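Local coordinates for protein inactive glucansucrase (Lactobacillus reuteri, PDB 5JBD) that is an inactive member of glycosyl hydrolase family 70, a large multidomain protein built around a (beta/alpha)8 barrel, at residues 163-167 and 168-172; 343-346 and 347-351. All blocks are in the same frame, centred on the assembly; numbering follows the deposited sequence.

Contact 1: residues 163-167 and 168-172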
# COMPACT_ATOMS: atom_id res chain seq x y z
N THR A 163 -29.18 -10.02 -5.80
CA THR A 163 -30.35 -9.36 -5.20
C THR A 163 -30.72 -9.87 -3.79
O THR A 163 -31.60 -9.31 -3.16
CB THR A 163 -31.60 -9.49 -6.10
OG1 THR A 163 -32.14 -10.82 -6.02
CG2 THR A 163 -31.29 -9.14 -7.57
N VAL A 164 -30.07 -10.93 -3.33
CA VAL A 164 -30.39 -11.54 -2.03
C VAL A 164 -29.30 -11.14 -1.03
O VAL A 164 -28.15 -11.54 -1.20
CB VAL A 164 -30.46 -13.09 -2.14
CG1 VAL A 164 -30.85 -13.72 -0.81
CG2 VAL A 164 -31.43 -13.49 -3.23
N PRO A 165 -29.65 -10.34 -0.01
CA PRO A 165 -28.64 -9.84 0.94
C PRO A 165 -27.68 -10.91 1.46
O PRO A 165 -26.46 -10.73 1.36
CB PRO A 165 -29.48 -9.26 2.08
CG PRO A 165 -30.69 -8.73 1.38
CD PRO A 165 -30.96 -9.70 0.24
N GLU A 166 -28.21 -12.03 1.96
CA GLU A 166 -27.34 -13.05 2.55
C GLU A 166 -26.41 -13.80 1.56
O GLU A 166 -25.44 -14.42 1.98
CB GLU A 166 -28.12 -14.01 3.46
CG GLU A 166 -29.02 -14.99 2.74
CD GLU A 166 -30.06 -15.57 3.67
OE1 GLU A 166 -29.70 -16.47 4.45
OE2 GLU A 166 -31.21 -15.12 3.60
N LEU A 167 -26.68 -13.69 0.26
CA LEU A 167 -25.84 -14.30 -0.78
C LEU A 167 -25.02 -13.26 -1.56
O LEU A 167 -24.53 -13.55 -2.66
CB LEU A 167 -26.71 -15.12 -1.76
CG LEU A 167 -27.76 -16.04 -1.13
CD1 LEU A 167 -28.56 -16.76 -2.22
CD2 LEU A 167 -27.11 -17.05 -0.20
N SER A 168 -24.83 -12.07 -0.98
CA SER A 168 -24.15 -10.98 -1.66
C SER A 168 -23.57 -10.00 -0.64
O SER A 168 -23.72 -10.19 0.57
CB SER A 168 -25.11 -10.27 -2.62
OG SER A 168 -26.24 -9.76 -1.93
N ALA A 169 -22.91 -8.97 -1.16
CA ALA A 169 -22.09 -8.07 -0.36
C ALA A 169 -22.77 -7.47 0.87
O ALA A 169 -22.17 -7.45 1.94
CB ALA A 169 -21.53 -6.95 -1.24
N SER A 170 -24.02 -7.04 0.73
CA SER A 170 -24.66 -6.24 1.79
C SER A 170 -24.73 -6.92 3.17
O SER A 170 -24.60 -6.25 4.19
CB SER A 170 -26.06 -5.75 1.37
OG SER A 170 -26.97 -6.82 1.25
N SER A 171 -24.88 -8.24 3.21
CA SER A 171 -24.91 -8.96 4.50
C SER A 171 -23.57 -8.95 5.27
O SER A 171 -23.54 -9.30 6.43
CB SER A 171 -25.36 -10.42 4.33
OG SER A 171 -24.48 -11.13 3.49
N GLU A 172 -22.48 -8.57 4.61
CA GLU A 172 -21.18 -8.46 5.27
C GLU A 172 -21.08 -7.23 6.20
O GLU A 172 -20.20 -7.18 7.06
CB GLU A 172 -20.06 -8.44 4.24
CG GLU A 172 -19.99 -9.73 3.43
CD GLU A 172 -18.86 -9.74 2.41
OE1 GLU A 172 -18.29 -8.67 2.12
OE2 GLU A 172 -18.55 -10.85 1.89
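Ser168 turns back on Val164 and Pro165, and its hydroxyl gives the shortest bond of two successive short 3-10 segments, 165-166 and 169-172: Ser168 OG donates to Val164 O at 2.7 Å. With OG tucked between its own backbone N and carbonyl carbon (chi1 58°), the hydroxyl comes in above the Val164 carbonyl plane. Leu167 N reaches the same oxygen from the other face, 3.0 Å from Val164 O, so this carbonyl is gripped on both faces. Pro165 O is the second collecting point. Ser168 N donates to it at 3.2 Å, again from well above the carbonyl plane, and Ser171 N, within 3-10 segment 169-172, adds a weak bond to it. Ser171 OG lies 2.9 Å from Pro165 O and 3.2 Å from Ser168 O, and its one proton could serve either carbonyl; the same oxygen is also hydrogen-bonded to Ile851 N. Ser170 lays its OG alongside the proline, 3.6 Å from Pro165 CB.

These 3-10 turns lie in the connection from helix 151-162 to strand 193-197. Val164 packs on Val92 and Gln95 of helix 90-101, and Glu166 also touches Val92. At the far end the Glu172 carboxylate takes the backbone N-H groups of Asn848, Ile849 and Gly850, just past strand 841-845, and also bonds to Tyr786 OH on strand 784-791.

Contact 2: residues 343-346 and 347-351; sequences SGEF and YTLEN
Helix 343-354, which follows strand 340-341 of the parallel (beta/alpha)8 barrel, carries in its first turns a local cluster in which Phe346 meets both Tyr347 and Glu350. The two rings form a T-shaped pair, centroids 4.9 Å apart and planes at 70°, with the edge of Phe346 directed at the face of Tyr347. Phe346 CD2 stands 3.7 Å above the plane of the tyrosine ring, over its centre. Phe346 reaches this place because its CG lies anti to the backbone N (chi1 163°). Glu350, one turn on, uses its aliphatic part: CG sits over one face of the phenylalanine, 4.1 Å from the ring centroid, in a CH-pi contact. Its chain then bends at chi2 and brings the carboxylate above and just beyond the CE1-CZ rim on that same side, Glu350 CD 3.3 Å from Phe346 CZ, the two planes 37° apart. Phe346 also stacks with Phe388 of the neighbouring barrel strand 385-388.

Regular i to i+4 bonds run beneath these side chains, from Tyr347 N to Ser343 O through Glu350 N to Phe346 O. Gly344 O receives Thr348 N. Thr348 OG1 has its stronger partner in Asn368 O, though it also lies 3.0 Å from Gly344 O, where a bond through its single proton remains uncertain. Leu349 packs against Ile452 and Gln449 of helix 446-455, where Glu345 joins it on Ile452. Glu345 curls beside this leucine, and its carboxylate oxygen OE2 comes to 3.7 Å from Leu349 CG.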
# COMPACT_ATOMS: atom_id res chain seq x y z
N SER A 343 6.67 12.14 9.10
CA SER A 343 5.41 12.60 8.51
C SER A 343 5.01 13.98 9.01
O SER A 343 4.35 14.74 8.29
CB SER A 343 4.28 11.57 8.74
OG SER A 343 3.91 11.46 10.09
N GLY A 344 5.39 14.31 10.26
CA GLY A 344 5.17 15.62 10.82
C GLY A 344 5.65 16.75 9.93
O GLY A 344 4.95 17.73 9.76
N GLU A 345 6.84 16.57 9.34
CA GLU A 345 7.40 17.56 8.43
C GLU A 345 6.54 17.75 7.19
O GLU A 345 6.37 18.88 6.73
CB GLU A 345 8.85 17.19 8.03
CG GLU A 345 9.51 18.10 6.99
CD GLU A 345 9.87 19.49 7.51
OE1 GLU A 345 9.86 19.70 8.74
OE2 GLU A 345 10.15 20.40 6.69
N PHE A 346 6.02 16.65 6.65
CA PHE A 346 5.11 16.73 5.50
C PHE A 346 3.85 17.55 5.80
O PHE A 346 3.50 18.45 5.03
CB PHE A 346 4.73 15.32 5.01
CG PHE A 346 3.52 15.31 4.12
CD1 PHE A 346 3.63 15.70 2.79
CD2 PHE A 346 2.28 14.95 4.62
CE1 PHE A 346 2.50 15.70 1.96
CE2 PHE A 346 1.15 14.96 3.80
CZ PHE A 346 1.27 15.34 2.48
N TYR A 347 3.19 17.25 6.92
CA TYR A 347 1.99 17.99 7.29
C TYR A 347 2.30 19.47 7.56
O TYR A 347 1.53 20.34 7.18
CB TYR A 347 1.24 17.34 8.46
CG TYR A 347 0.63 16.02 8.05
CD1 TYR A 347 -0.42 15.96 7.12
CD2 TYR A 347 1.15 14.81 8.53
CE1 TYR A 347 -0.95 14.73 6.71
CE2 TYR A 347 0.63 13.59 8.12
CZ TYR A 347 -0.42 13.55 7.21
OH TYR A 347 -0.92 12.33 6.83
N THR A 348 3.45 19.74 8.17
CA THR A 348 3.88 21.12 8.41
C THR A 348 4.10 21.88 7.10
O THR A 348 3.61 23.00 6.92
CB THR A 348 5.13 21.15 9.30
OG1 THR A 348 4.79 20.64 10.60
CG2 THR A 348 5.68 22.56 9.44
N LEU A 349 4.84 21.27 6.19
CA LEU A 349 5.04 21.86 4.87
C LEU A 349 3.70 22.19 4.20
O LEU A 349 3.52 23.30 3.69
CB LEU A 349 5.86 20.94 3.97
CG LEU A 349 7.35 20.82 4.32
CD1 LEU A 349 7.97 19.62 3.62
CD2 LEU A 349 8.12 22.09 3.97
N GLU A 350 2.76 21.24 4.22
CA GLU A 350 1.44 21.46 3.60
C GLU A 350 0.58 22.49 4.34
O GLU A 350 -0.07 23.34 3.69
CB GLU A 350 0.68 20.14 3.41
CG GLU A 350 1.38 19.17 2.45
CD GLU A 350 0.46 18.40 1.51
OE1 GLU A 350 -0.67 18.05 1.92
OE2 GLU A 350 0.89 18.12 0.36
N ASN A 351 0.60 22.46 5.68
CA ASN A 351 -0.22 23.39 6.45
C ASN A 351 0.34 24.81 6.40
O ASN A 351 -0.42 25.76 6.48
CB ASN A 351 -0.39 22.97 7.93
CG ASN A 351 -1.11 21.63 8.13
OD1 ASN A 351 -1.07 21.01 9.22
ND2 ASN A 351 -1.78 21.21 7.11

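How the contacts relate
Both contacts are local, formed by residues a few positions apart, yet they lie about 27 Å from each other at their nearest atoms, and do not touch. They hold different elements. Contact 2 is mostly buried and belongs to a barrel helix that touches strand 385-388 and helices 446-455 and 364-367; contact 1 is only partly buried, in the loop after helix 151-162, touching helix 90-101 at one end and residues next to the antiparallel sheet at the other. In 163-172 serine hydroxyls and shared carbonyls supply much of the contact, with backbone bonds mostly spanning three residues. In 343-351 the regular four-residue ladder serves the backbone, leaving aromatic and aliphatic packing to define the side-chain contact.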